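Local coordinates for protein agmatinase (Deinococcus radiodurans, PDB 1WOH) that probably hydrolyses agmatine to putrescine and urea, as a member of the arginase family with two manganese ions bound per subunit, at residues A[27-32]-A[77-82]; A[11-16]-A[55-60]; A[103-108]-A[128-133]; A[260-265]-A[298-303]. All coordinates share one frame; numbering follows the deposited sequence.

Contact 1 joins two neighbouring strands of the parallel sheet, and each of the other three touches it, though they do not touch one another. Ala32 meets Val107 of the helix in contact 3, while Val31, on the other face, meets Phe301 of the helix in contact 4, so the two helical layers flank the sheet. Contact 2 reaches contact 1 through the Asp82-Arg56 salt bridge and is the buried one, close to a second subunit; contacts 1, 3 and 4 are partly buried. The chemistry follows place: backbone pairing in contact 1, a serine-gripped arm in contact 2, a stacked and ion-paired arginine in contact 3, and alanine packing against a histidine ring in contact 4.

Contact 1 (A[27-32]-A[77-82]); sequences WQADVA and GVTFAD
Val31 and Phe80 pair in parallel register, and the valine lies over one face of the ring: its CB is 3.9 Å from the Phe80 ring centroid and 19° off the normal, a CH-pi contact. CG1, anti to the backbone N (chi1 180°), reaches Phe80 CE2 at 3.6 Å, whereas CG2 turns to Val78 CG1. The backbone of Val31 brackets this pairing, because its N donates to Thr79 O at 2.9 Å and its O receives a weaker bond from Ala81 N. One residue thus bonds to both neighbours of its partner, the parallel-ladder pattern, here between strands 31-36 and 80-85, the latter outermost in the sheet of this chain.

Ala81 occupies the opposite face. Its CB meets Ala29 CB at 3.9 Å and Trp27 CZ3 at 4.0 Å, the indole approaching obliquely while its NE1 is held by Gln22 O.

Thr79 grips the corner at Asp30. Its OG1 accepts from Asp30 N at 2.8 Å and donates a weak bond back to Asp30 OD2. Thr79 N donates to the same OD2 at 2.9 Å, met on the anti side and 26° out of the carboxylate plane.

Apolar contacts therefore lie on both faces, whereas at the corner of the chain Asp30 and Thr79 exchange bonds between side chain and backbone, an exchange consistent with holding the register beside the Val31-Phe80 pair.

Contact 2 (A[11-16]-A[55-60]); sequences GIPTFA and LREASL
Phe15 passes within 4.4 Å of Arg56, CA to CA, as segment 11-16, which has no regular secondary structure, runs over the later turns of helix 51-59. This is an N-terminal arm laid across a helix of the arginase-type alpha/beta fold, at a place where a second subunit also packs: Pro13 touches Pro13 of that subunit.

Ser59 supplies the one hydrogen bond between the segments. Ala16 N donates to Ser59 OG at 2.8 Å in a nearly straight bond (170°), and the same hydroxyl donates to Arg56 O, one turn back, at 2.6 Å. With chi1 at 73°, OG sits between the backbone N and the carbonyl carbon, a position that serves both partners. Replacing Ser59 by an alanine removes the hydroxyl, which is likely to leave Ala16 N without a mate on the helix and the arm freer to shift.

The Phe15 ring stands with Arg56 CA at its edge, and its CE1 comes 3.7 Å from Ser59 CB. Pro13 and Glu57 lie alongside each other, Pro13 CB against Glu57 CG at 3.8 Å. Leu60 brings both methyls to the arm, CD1 near Pro13 CA and CD2 near Thr14 O.

Arg56 extends from CG to NE past the arm, and its polar end is engaged outside the pair: NE with Asp82, which probably also accepts from Phe15 N, and NH1 with Asp85. Along the way Arg56 CD covers Pro13 O at 3.6 Å, a buried carbonyl oxygen that has no hydrogen-bond partner in the model.

Contact 3 (A[103-108]-A[128-133]); sequences AARQVR and LRAFAD
Arg108 carries the polar part of this contact, reaching from helix 93-108 to Asp133 and to the carbonyl of Ala130. Its NH2 forms a salt bridge with Asp133 OD2 at 2.6 Å, on the syn side but well out of the carboxylate plane; the oxygen lies in the guanidinium plane, and the two flat groups stand 78° apart. The same NH2 donates to Ala130 O at 3.0 Å, using a lone pair in the carbonyl plane, and NE adds a weak bond to that oxygen.

Stacking is the second kind. The guanidinium lies flat on Phe131, planes 12° apart and centres 4.3 Å apart, an off-centre cation-pi arrangement. Bends at chi2 and chi3 (-68° at the latter) lay the chain along the ring, with CD 3.4 Å from Phe131 CE2. With a leucine here the guanidinium is gone, and Asp133 and Ala130 O would probably be left without their partner on this helix and one face of Phe131 without its stacked group.

Apolar packing is the third. Ala104 CB meets Ala130 CB at 3.7 Å, and Arg105 CG touches the same methyl at 3.6 Å.

The loop after helix 124-128, leading to strand 137-142, is in this way fastened to the C-terminal turns of helix 93-108. Strand 114-118 packs against both segments, its Phe116 touching Ala104 and Phe131, its Pro114 touching Arg108 and Phe131. Tyr225 of strand 223-229 also meets the Phe131 ring edge-to-face.

Contact 4 (A[260-265]-A[298-303]); sequences AAAANN and CEVFDH
His303 turns one face of its imidazole to Ala263, whose CB stands 3.7 Å from the ring centroid and 16° off the normal, a CH-pi contact. Ala263 CB comes within 3.6 Å of His303 CD2, and Ala263 CA comes equally near CG. The ring's rotation is fixed from its edge: ND1 donates to Glu299 O at 3.2 Å in an almost straight bond (175°), with the acceptor in the ring plane. Glu299 O also takes the bond from Asp302 N, so one carbonyl holds both backbone and ring at the end of the helix. CG beside the backbone N (chi1 -56°) lets the ring fold back over that last turn.

Further back along the helices, Ala262 CB fits against Val300 CG2 at 4.0 Å and Glu299 CB at 4.2 Å. The valine uses the methyl beside its backbone N for this. Glu299, its chain bent at chi2, carries its carboxylate to Arg74 in a salt bridge.

No direct hydrogen bond joins the segments. A water donates to Ala262 O at 2.7 Å, and also appears to reach Val300 O, an oxygen whose position is less certain.

Small side chains therefore let helices 251-264 and 284-302 come close near their C-terminal ends, Ala262 and Val300 CA atoms being 5.1 Å apart. Both helices also touch the central parallel sheet, through Ala261 on Phe226 and Phe301 on Val31, as neighbouring helices in one layer of a three-layer alpha/beta/alpha fold of the arginase family.

Contact 1 (A[27-32]-A[77-82])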
loop_
_atom_site.group_PDB
_atom_site.type_symbol
_atom_site.label_atom_id
_atom_site.label_comp_id
_atom_site.label_asym_id
_atom_site.label_seq_id
_atom_site.Cartn_x
_atom_site.Cartn_y
_atom_site.Cartn_z
ATOM N N TRP A 27 -19.895 -26.089 -26.418
ATOM C CA TRP A 27 -20.761 -25.041 -25.891
ATOM C C TRP A 27 -21.000 -23.930 -26.906
ATOM O O TRP A 27 -20.299 -23.818 -27.915
ATOM C CB TRP A 27 -20.157 -24.424 -24.623
ATOM C CG TRP A 27 -18.800 -23.824 -24.844
ATOM C CD1 TRP A 27 -17.603 -24.474 -24.807
ATOM C CD2 TRP A 27 -18.509 -22.469 -25.223
ATOM N NE1 TRP A 27 -16.583 -23.614 -25.141
ATOM C CE2 TRP A 27 -17.111 -22.377 -25.403
ATOM C CE3 TRP A 27 -19.295 -21.327 -25.430
ATOM C CZ2 TRP A 27 -16.480 -21.187 -25.783
ATOM C CZ3 TRP A 27 -18.666 -20.141 -25.807
ATOM C CH2 TRP A 27 -17.272 -20.083 -25.980
ATOM N N GLN A 28 -22.009 -23.115 -26.628
ATOM C CA GLN A 28 -22.357 -21.985 -27.475
ATOM C C GLN A 28 -22.937 -20.894 -26.587
ATOM O O GLN A 28 -23.748 -21.170 -25.704
ATOM C CB GLN A 28 -23.385 -22.393 -28.536
ATOM C CG GLN A 28 -22.831 -23.272 -29.648
ATOM C CD GLN A 28 -23.902 -23.722 -30.629
ATOM O OE1 GLN A 28 -24.617 -22.901 -31.206
ATOM N NE2 GLN A 28 -24.017 -25.033 -30.824
ATOM N N ALA A 29 -22.507 -19.657 -26.808
ATOM C CA ALA A 29 -23.004 -18.533 -26.027
ATOM C C ALA A 29 -22.904 -17.264 -26.848
ATOM O O ALA A 29 -22.108 -17.182 -27.786
ATOM C CB ALA A 29 -22.209 -18.392 -24.742
ATOM N N ASP A 30 -23.713 -16.272 -26.505
ATOM C CA ASP A 30 -23.682 -15.015 -27.239
ATOM C C ASP A 30 -22.352 -14.306 -27.014
ATOM O O ASP A 30 -21.760 -13.766 -27.948
ATOM C CB ASP A 30 -24.833 -14.109 -26.797
ATOM C CG ASP A 30 -26.195 -14.689 -27.139
ATOM O OD1 ASP A 30 -26.350 -15.216 -28.261
ATOM O OD2 ASP A 30 -27.108 -14.610 -26.290
ATOM N N VAL A 31 -21.893 -14.330 -25.767
ATOM C CA VAL A 31 -20.643 -13.683 -25.364
ATOM C C VAL A 31 -19.749 -14.672 -24.622
ATOM O O VAL A 31 -20.218 -15.401 -23.751
ATOM C CB VAL A 31 -20.924 -12.492 -24.411
ATOM C CG1 VAL A 31 -19.611 -11.821 -23.992
ATOM C CG2 VAL A 31 -21.837 -11.495 -25.083
ATOM N N ALA A 32 -18.459 -14.689 -24.958
ATOM C CA ALA A 32 -17.519 -15.588 -24.298
ATOM C C ALA A 32 -16.240 -14.831 -23.975
ATOM O O ALA A 32 -15.673 -14.160 -24.833
ATOM C CB ALA A 32 -17.203 -16.792 -25.191
ATOM N N GLY A 77 -31.585 -11.943 -21.789
ATOM C CA GLY A 77 -31.520 -13.161 -22.575
ATOM C C GLY A 77 -30.197 -13.393 -23.284
ATOM O O GLY A 77 -30.036 -14.381 -23.998
ATOM N N VAL A 78 -29.245 -12.484 -23.104
ATOM C CA VAL A 78 -27.940 -12.644 -23.739
ATOM C C VAL A 78 -27.113 -13.595 -22.880
ATOM O O VAL A 78 -26.871 -13.332 -21.702
ATOM C CB VAL A 78 -27.215 -11.289 -23.879
ATOM C CG1 VAL A 78 -25.848 -11.488 -24.531
ATOM C CG2 VAL A 78 -28.059 -10.343 -24.724
ATOM N N THR A 79 -26.694 -14.709 -23.471
ATOM C CA THR A 79 -25.924 -15.709 -22.741
ATOM C C THR A 79 -24.424 -15.419 -22.713
ATOM O O THR A 79 -23.855 -14.928 -23.694
ATOM C CB THR A 79 -26.147 -17.122 -23.327
ATOM O OG1 THR A 79 -25.682 -17.168 -24.680
ATOM C CG2 THR A 79 -27.630 -17.476 -23.300
ATOM N N PHE A 80 -23.807 -15.741 -21.578
ATOM C CA PHE A 80 -22.374 -15.544 -21.353
ATOM C C PHE A 80 -21.663 -16.846 -20.989
ATOM O O PHE A 80 -22.274 -17.790 -20.488
ATOM C CB PHE A 80 -22.138 -14.551 -20.203
ATOM C CG PHE A 80 -22.361 -13.116 -20.572
ATOM C CD1 PHE A 80 -23.640 -12.630 -20.824
ATOM C CD2 PHE A 80 -21.280 -12.243 -20.664
ATOM C CE1 PHE A 80 -23.839 -11.290 -21.164
ATOM C CE2 PHE A 80 -21.463 -10.900 -21.003
ATOM C CZ PHE A 80 -22.745 -10.422 -21.255
ATOM N N ALA A 81 -20.360 -16.883 -21.233
ATOM C CA ALA A 81 -19.542 -18.038 -20.896
ATOM C C ALA A 81 -18.125 -17.531 -20.619
ATOM O O ALA A 81 -17.716 -16.511 -21.161
ATOM C CB ALA A 81 -19.524 -19.039 -22.050
ATOM N N ASP A 82 -17.391 -18.235 -19.766
ATOM C CA ASP A 82 -16.011 -17.853 -19.466
ATOM C C ASP A 82 -15.157 -19.040 -19.892
ATOM O O ASP A 82 -15.193 -20.089 -19.251
ATOM C CB ASP A 82 -15.829 -17.589 -17.963
ATOM C CG ASP A 82 -14.457 -17.022 -17.635
ATOM O OD1 ASP A 82 -13.497 -17.360 -18.358
ATOM O OD2 ASP A 82 -14.332 -16.252 -16.659
#

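Contact 2 (A[11-16]-A[55-60])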
loop_
_atom_site.group_PDB
_atom_site.type_symbol
_atom_site.label_atom_id
_atom_site.label_comp_id
_atom_site.label_asym_id
_atom_site.label_seq_id
_atom_site.Cartn_x
_atom_site.Cartn_y
_atom_site.Cartn_z
ATOM N N GLY A 11 -18.471 -16.294 -4.104
ATOM C CA GLY A 11 -18.460 -17.143 -5.283
ATOM C C GLY A 11 -17.147 -17.150 -6.040
ATOM O O GLY A 11 -16.256 -16.340 -5.776
ATOM N N ILE A 12 -17.024 -18.085 -6.976
ATOM C CA ILE A 12 -15.827 -18.195 -7.797
ATOM C C ILE A 12 -15.877 -17.088 -8.842
ATOM O O ILE A 12 -16.858 -16.952 -9.573
ATOM C CB ILE A 12 -15.767 -19.547 -8.528
ATOM C CG1 ILE A 12 -15.882 -20.695 -7.522
ATOM C CG2 ILE A 12 -14.459 -19.653 -9.305
ATOM C CD1 ILE A 12 -14.779 -20.718 -6.482
ATOM N N PRO A 13 -14.817 -16.280 -8.936
ATOM C CA PRO A 13 -14.825 -15.203 -9.924
ATOM C C PRO A 13 -14.654 -15.617 -11.387
ATOM O O PRO A 13 -13.555 -15.955 -11.822
ATOM C CB PRO A 13 -13.696 -14.295 -9.443
ATOM C CG PRO A 13 -12.725 -15.265 -8.865
ATOM C CD PRO A 13 -13.619 -16.203 -8.080
ATOM N N THR A 14 -15.760 -15.612 -12.129
ATOM C CA THR A 14 -15.744 -15.905 -13.559
ATOM C C THR A 14 -16.298 -14.627 -14.156
ATOM O O THR A 14 -17.033 -13.899 -13.481
ATOM C CB THR A 14 -16.635 -17.112 -13.947
ATOM O OG1 THR A 14 -17.961 -16.936 -13.433
ATOM C CG2 THR A 14 -16.039 -18.395 -13.407
ATOM N N PHE A 15 -15.947 -14.323 -15.399
ATOM C CA PHE A 15 -16.425 -13.074 -15.972
ATOM C C PHE A 15 -17.947 -13.002 -16.019
ATOM O O PHE A 15 -18.598 -13.866 -16.603
ATOM C CB PHE A 15 -15.851 -12.846 -17.368
ATOM C CG PHE A 15 -15.917 -11.412 -17.798
ATOM C CD1 PHE A 15 -15.126 -10.455 -17.168
ATOM C CD2 PHE A 15 -16.822 -11.001 -18.774
ATOM C CE1 PHE A 15 -15.241 -9.104 -17.495
ATOM C CE2 PHE A 15 -16.948 -9.660 -19.112
ATOM C CZ PHE A 15 -16.157 -8.703 -18.470
ATOM N N ALA A 16 -18.496 -11.966 -15.387
ATOM C CA ALA A 16 -19.939 -11.746 -15.333
ATOM C C ALA A 16 -20.642 -12.920 -14.657
ATOM O O ALA A 16 -21.837 -13.151 -14.861
ATOM C CB ALA A 16 -20.481 -11.542 -16.740
ATOM N N LEU A 55 -10.186 -8.441 -13.453
ATOM C CA LEU A 55 -11.357 -8.053 -14.234
ATOM C C LEU A 55 -12.543 -8.967 -13.946
ATOM O O LEU A 55 -13.683 -8.509 -13.919
ATOM C CB LEU A 55 -11.022 -8.054 -15.730
ATOM C CG LEU A 55 -10.208 -6.824 -16.165
ATOM C CD1 LEU A 55 -9.562 -7.055 -17.526
ATOM C CD2 LEU A 55 -11.127 -5.603 -16.200
ATOM N N ARG A 56 -12.277 -10.256 -13.743
ATOM C CA ARG A 56 -13.342 -11.204 -13.422
ATOM C C ARG A 56 -13.910 -10.841 -12.052
ATOM O O ARG A 56 -15.126 -10.722 -11.878
ATOM C CB ARG A 56 -12.806 -12.640 -13.402
ATOM C CG ARG A 56 -12.394 -13.172 -14.775
ATOM C CD ARG A 56 -11.951 -14.630 -14.700
ATOM N NE ARG A 56 -11.872 -15.235 -16.027
ATOM C CZ ARG A 56 -10.752 -15.413 -16.721
ATOM N NH1 ARG A 56 -9.574 -15.036 -16.221
ATOM N NH2 ARG A 56 -10.808 -15.976 -17.923
ATOM N N GLU A 57 -13.027 -10.661 -11.078
ATOM C CA GLU A 57 -13.466 -10.294 -9.739
ATOM C C GLU A 57 -14.302 -9.016 -9.802
ATOM O O GLU A 57 -15.386 -8.942 -9.219
ATOM C CB GLU A 57 -12.252 -10.079 -8.827
ATOM C CG GLU A 57 -11.390 -11.320 -8.654
ATOM C CD GLU A 57 -10.085 -11.045 -7.919
ATOM O OE1 GLU A 57 -9.318 -12.002 -7.702
ATOM O OE2 GLU A 57 -9.822 -9.877 -7.562
ATOM N N ALA A 58 -13.810 -8.015 -10.527
ATOM C CA ALA A 58 -14.532 -6.749 -10.632
ATOM C C ALA A 58 -15.857 -6.863 -11.393
ATOM O O ALA A 58 -16.781 -6.085 -11.150
ATOM C CB ALA A 58 -13.646 -5.695 -11.294
ATOM N N SER A 59 -15.951 -7.823 -12.305
ATOM C CA SER A 59 -17.174 -7.986 -13.087
ATOM C C SER A 59 -18.342 -8.486 -12.245
ATOM O O SER A 59 -19.496 -8.407 -12.676
ATOM C CB SER A 59 -16.948 -8.941 -14.260
ATOM O OG SER A 59 -16.840 -10.281 -13.826
ATOM N N LEU A 60 -18.049 -8.997 -11.051
ATOM C CA LEU A 60 -19.114 -9.478 -10.180
ATOM C C LEU A 60 -19.927 -8.288 -9.674
ATOM O O LEU A 60 -21.005 -8.456 -9.109
ATOM C CB LEU A 60 -18.540 -10.288 -9.012
ATOM C CG LEU A 60 -17.751 -11.535 -9.441
ATOM C CD1 LEU A 60 -17.407 -12.377 -8.220
ATOM C CD2 LEU A 60 -18.571 -12.349 -10.430
#

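Contact 3 (A[103-108]-A[128-133])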
loop_
_atom_site.group_PDB
_atom_site.type_symbol
_atom_site.label_atom_id
_atom_site.label_comp_id
_atom_site.label_asym_id
_atom_site.label_seq_id
_atom_site.Cartn_x
_atom_site.Cartn_y
_atom_site.Cartn_z
ATOM N N ALA A 103 -6.569 -20.596 -29.150
ATOM C CA ALA A 103 -7.647 -20.488 -28.182
ATOM C C ALA A 103 -8.677 -19.462 -28.645
ATOM O O ALA A 103 -9.878 -19.680 -28.510
ATOM C CB ALA A 103 -7.093 -20.100 -26.814
ATOM N N ALA A 104 -8.206 -18.346 -29.194
ATOM C CA ALA A 104 -9.103 -17.295 -29.667
ATOM C C ALA A 104 -9.967 -17.819 -30.815
ATOM O O ALA A 104 -11.161 -17.542 -30.868
ATOM C CB ALA A 104 -8.304 -16.080 -30.112
ATOM N N ARG A 105 -9.364 -18.570 -31.730
ATOM C CA ARG A 105 -10.118 -19.135 -32.848
ATOM C C ARG A 105 -11.221 -20.054 -32.342
ATOM O O ARG A 105 -12.354 -20.011 -32.835
ATOM C CB ARG A 105 -9.212 -19.939 -33.785
ATOM C CG ARG A 105 -8.391 -19.118 -34.757
ATOM C CD ARG A 105 -8.196 -19.892 -36.055
ATOM N NE ARG A 105 -7.285 -19.223 -36.979
ATOM C CZ ARG A 105 -5.965 -19.193 -36.830
ATOM N NH1 ARG A 105 -5.404 -19.801 -35.794
ATOM N NH2 ARG A 105 -5.207 -18.562 -37.716
ATOM N N GLN A 106 -10.883 -20.896 -31.370
ATOM C CA GLN A 106 -11.846 -21.833 -30.804
ATOM C C GLN A 106 -12.985 -21.109 -30.098
ATOM O O GLN A 106 -14.145 -21.506 -30.208
ATOM C CB GLN A 106 -11.155 -22.783 -29.825
ATOM C CG GLN A 106 -10.027 -23.595 -30.445
ATOM C CD GLN A 106 -9.380 -24.544 -29.456
ATOM O OE1 GLN A 106 -9.091 -24.169 -28.317
ATOM N NE2 GLN A 106 -9.139 -25.778 -29.888
ATOM N N VAL A 107 -12.654 -20.052 -29.367
ATOM C CA VAL A 107 -13.667 -19.285 -28.657
ATOM C C VAL A 107 -14.544 -18.510 -29.635
ATOM O O VAL A 107 -15.770 -18.462 -29.489
ATOM C CB VAL A 107 -13.012 -18.315 -27.646
ATOM C CG1 VAL A 107 -14.042 -17.295 -27.143
ATOM C CG2 VAL A 107 -12.448 -19.114 -26.483
ATOM N N ARG A 108 -13.922 -17.918 -30.645
ATOM C CA ARG A 108 -14.672 -17.163 -31.639
ATOM C C ARG A 108 -15.731 -18.029 -32.324
ATOM O O ARG A 108 -16.857 -17.584 -32.560
ATOM C CB ARG A 108 -13.719 -16.591 -32.688
ATOM C CG ARG A 108 -13.644 -15.080 -32.682
ATOM C CD ARG A 108 -14.197 -14.514 -33.975
ATOM N NE ARG A 108 -13.347 -14.851 -35.107
ATOM C CZ ARG A 108 -13.658 -14.624 -36.379
ATOM N NH1 ARG A 108 -14.811 -14.055 -36.700
ATOM N NH2 ARG A 108 -12.805 -14.963 -37.335
ATOM N N LEU A 128 -5.798 -11.035 -32.869
ATOM C CA LEU A 128 -6.270 -10.645 -34.192
ATOM C C LEU A 128 -6.044 -11.705 -35.262
ATOM O O LEU A 128 -6.830 -11.803 -36.202
ATOM C CB LEU A 128 -5.633 -9.317 -34.613
ATOM C CG LEU A 128 -6.291 -8.093 -33.963
ATOM C CD1 LEU A 128 -5.453 -6.838 -34.183
ATOM C CD2 LEU A 128 -7.696 -7.922 -34.563
ATOM N N ARG A 129 -4.994 -12.513 -35.120
ATOM C CA ARG A 129 -4.743 -13.547 -36.119
ATOM C C ARG A 129 -5.928 -14.502 -36.233
ATOM O O ARG A 129 -6.089 -15.186 -37.246
ATOM C CB ARG A 129 -3.478 -14.346 -35.785
ATOM C CG ARG A 129 -2.186 -13.555 -35.893
ATOM C CD ARG A 129 -0.955 -14.471 -35.954
ATOM N NE ARG A 129 -0.828 -15.339 -34.787
ATOM C CZ ARG A 129 0.248 -16.076 -34.522
ATOM N NH1 ARG A 129 1.291 -16.050 -35.345
ATOM N NH2 ARG A 129 0.287 -16.840 -33.440
ATOM N N ALA A 130 -6.761 -14.544 -35.199
ATOM C CA ALA A 130 -7.918 -15.428 -35.208
ATOM C C ALA A 130 -9.078 -14.874 -36.033
ATOM O O ALA A 130 -10.112 -15.528 -36.167
ATOM C CB ALA A 130 -8.379 -15.695 -33.784
ATOM N N PHE A 131 -8.906 -13.675 -36.582
ATOM C CA PHE A 131 -9.949 -13.035 -37.384
ATOM C C PHE A 131 -9.523 -12.903 -38.847
ATOM O O PHE A 131 -9.934 -11.982 -39.548
ATOM C CB PHE A 131 -10.273 -11.647 -36.818
ATOM C CG PHE A 131 -10.839 -11.676 -35.424
ATOM C CD1 PHE A 131 -10.036 -12.012 -34.335
ATOM C CD2 PHE A 131 -12.181 -11.381 -35.203
ATOM C CE1 PHE A 131 -10.565 -12.052 -33.040
ATOM C CE2 PHE A 131 -12.724 -11.416 -33.915
ATOM C CZ PHE A 131 -11.916 -11.753 -32.831
ATOM N N ALA A 132 -8.698 -13.834 -39.305
ATOM C CA ALA A 132 -8.216 -13.798 -40.681
ATOM C C ALA A 132 -9.342 -13.894 -41.711
ATOM O O ALA A 132 -9.214 -13.378 -42.821
ATOM C CB ALA A 132 -7.209 -14.923 -40.904
ATOM N N ASP A 133 -10.444 -14.539 -41.342
ATOM C CA ASP A 133 -11.560 -14.710 -42.268
ATOM C C ASP A 133 -12.587 -13.584 -42.268
ATOM O O ASP A 133 -13.632 -13.699 -42.907
ATOM C CB ASP A 133 -12.265 -16.047 -42.002
ATOM C CG ASP A 133 -12.928 -16.103 -40.638
ATOM O OD1 ASP A 133 -13.378 -17.199 -40.244
ATOM O OD2 ASP A 133 -13.007 -15.055 -39.964
#

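Contact 4 (A[260-265]-A[298-303])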
loop_
_atom_site.group_PDB
_atom_site.type_symbol
_atom_site.label_atom_id
_atom_site.label_comp_id
_atom_site.label_asym_id
_atom_site.label_seq_id
_atom_site.Cartn_x
_atom_site.Cartn_y
_atom_site.Cartn_z
ATOM N N ALA A 260 -20.871 4.745 -30.063
ATOM C CA ALA A 260 -21.115 5.237 -31.414
ATOM C C ALA A 260 -20.711 4.195 -32.448
ATOM O O ALA A 260 -21.447 3.926 -33.404
ATOM C CB ALA A 260 -20.348 6.530 -31.644
ATOM N N ALA A 261 -19.538 3.604 -32.255
ATOM C CA ALA A 261 -19.054 2.597 -33.185
ATOM C C ALA A 261 -19.927 1.343 -33.148
ATOM O O ALA A 261 -20.199 0.746 -34.185
ATOM C CB ALA A 261 -17.601 2.243 -32.862
ATOM N N ALA A 262 -20.377 0.957 -31.957
ATOM C CA ALA A 262 -21.199 -0.240 -31.791
ATOM C C ALA A 262 -22.572 -0.111 -32.449
ATOM O O ALA A 262 -23.170 -1.107 -32.863
ATOM C CB ALA A 262 -21.372 -0.544 -30.304
ATOM N N ALA A 263 -23.060 1.121 -32.550
ATOM C CA ALA A 263 -24.372 1.379 -33.129
ATOM C C ALA A 263 -24.407 1.377 -34.651
ATOM O O ALA A 263 -25.467 1.192 -35.243
ATOM C CB ALA A 263 -24.902 2.713 -32.616
ATOM N N ASN A 264 -23.253 1.573 -35.283
ATOM C CA ASN A 264 -23.196 1.647 -36.743
ATOM C C ASN A 264 -22.310 0.608 -37.417
ATOM O O ASN A 264 -22.017 0.736 -38.602
ATOM C CB ASN A 264 -22.709 3.039 -37.158
ATOM C CG ASN A 264 -23.588 4.146 -36.618
ATOM O OD1 ASN A 264 -24.752 4.268 -36.999
ATOM N ND2 ASN A 264 -23.036 4.956 -35.721
ATOM N N ASN A 265 -21.888 -0.412 -36.679
ATOM C CA ASN A 265 -21.013 -1.425 -37.258
ATOM C C ASN A 265 -21.308 -2.816 -36.734
ATOM O O ASN A 265 -22.074 -2.990 -35.792
ATOM C CB ASN A 265 -19.550 -1.091 -36.943
ATOM C CG ASN A 265 -19.090 0.203 -37.580
ATOM O OD1 ASN A 265 -18.730 0.237 -38.761
ATOM N ND2 ASN A 265 -19.102 1.280 -36.805
ATOM N N CYS A 298 -23.557 -3.968 -23.715
ATOM C CA CYS A 298 -24.957 -3.538 -23.700
ATOM C C CYS A 298 -25.220 -2.801 -24.999
ATOM O O CYS A 298 -26.227 -3.034 -25.667
ATOM C CB CYS A 298 -25.237 -2.576 -22.545
ATOM S SG CYS A 298 -25.419 -3.325 -20.939
ATOM N N GLU A 299 -24.303 -1.900 -25.339
ATOM C CA GLU A 299 -24.416 -1.114 -26.555
ATOM C C GLU A 299 -24.358 -2.024 -27.773
ATOM O O GLU A 299 -25.156 -1.883 -28.696
ATOM C CB GLU A 299 -23.289 -0.079 -26.628
ATOM C CG GLU A 299 -23.313 0.994 -25.536
ATOM C CD GLU A 299 -24.536 1.894 -25.610
ATOM O OE1 GLU A 299 -25.138 1.995 -26.699
ATOM O OE2 GLU A 299 -24.888 2.517 -24.582
ATOM N N VAL A 300 -23.414 -2.963 -27.781
ATOM C CA VAL A 300 -23.288 -3.874 -28.917
ATOM C C VAL A 300 -24.595 -4.626 -29.187
ATOM O O VAL A 300 -25.129 -4.576 -30.294
ATOM C CB VAL A 300 -22.151 -4.901 -28.693
ATOM C CG1 VAL A 300 -22.220 -6.006 -29.741
ATOM C CG2 VAL A 300 -20.801 -4.199 -28.777
ATOM N N PHE A 301 -25.124 -5.304 -28.175
ATOM C CA PHE A 301 -26.344 -6.068 -28.384
ATOM C C PHE A 301 -27.620 -5.248 -28.547
ATOM O O PHE A 301 -28.678 -5.802 -28.827
ATOM C CB PHE A 301 -26.505 -7.117 -27.285
ATOM C CG PHE A 301 -25.588 -8.293 -27.454
ATOM C CD1 PHE A 301 -24.265 -8.226 -27.037
ATOM C CD2 PHE A 301 -26.027 -9.444 -28.102
ATOM C CE1 PHE A 301 -23.389 -9.284 -27.264
ATOM C CE2 PHE A 301 -25.161 -10.511 -28.336
ATOM C CZ PHE A 301 -23.836 -10.431 -27.917
ATOM N N ASP A 302 -27.517 -3.933 -28.396
ATOM C CA ASP A 302 -28.679 -3.066 -28.573
ATOM C C ASP A 302 -28.808 -2.661 -30.038
ATOM O O ASP A 302 -29.887 -2.276 -30.491
ATOM C CB ASP A 302 -28.549 -1.803 -27.720
ATOM C CG ASP A 302 -29.483 -1.807 -26.527
ATOM O OD1 ASP A 302 -29.508 -0.798 -25.794
ATOM O OD2 ASP A 302 -30.193 -2.813 -26.320
ATOM N N HIS A 303 -27.706 -2.747 -30.779
ATOM C CA HIS A 303 -27.717 -2.363 -32.188
ATOM C C HIS A 303 -27.237 -3.438 -33.155
ATOM O O HIS A 303 -26.899 -3.132 -34.298
ATOM C CB HIS A 303 -26.876 -1.100 -32.401
ATOM C CG HIS A 303 -27.305 0.063 -31.564
ATOM N ND1 HIS A 303 -26.993 0.172 -30.226
ATOM C CD2 HIS A 303 -28.043 1.157 -31.868
ATOM C CE1 HIS A 303 -27.519 1.283 -29.742
ATOM N NE2 HIS A 303 -28.161 1.899 -30.717
HETATM O O HOH W 1 -23.435 -3.810 -32.538
#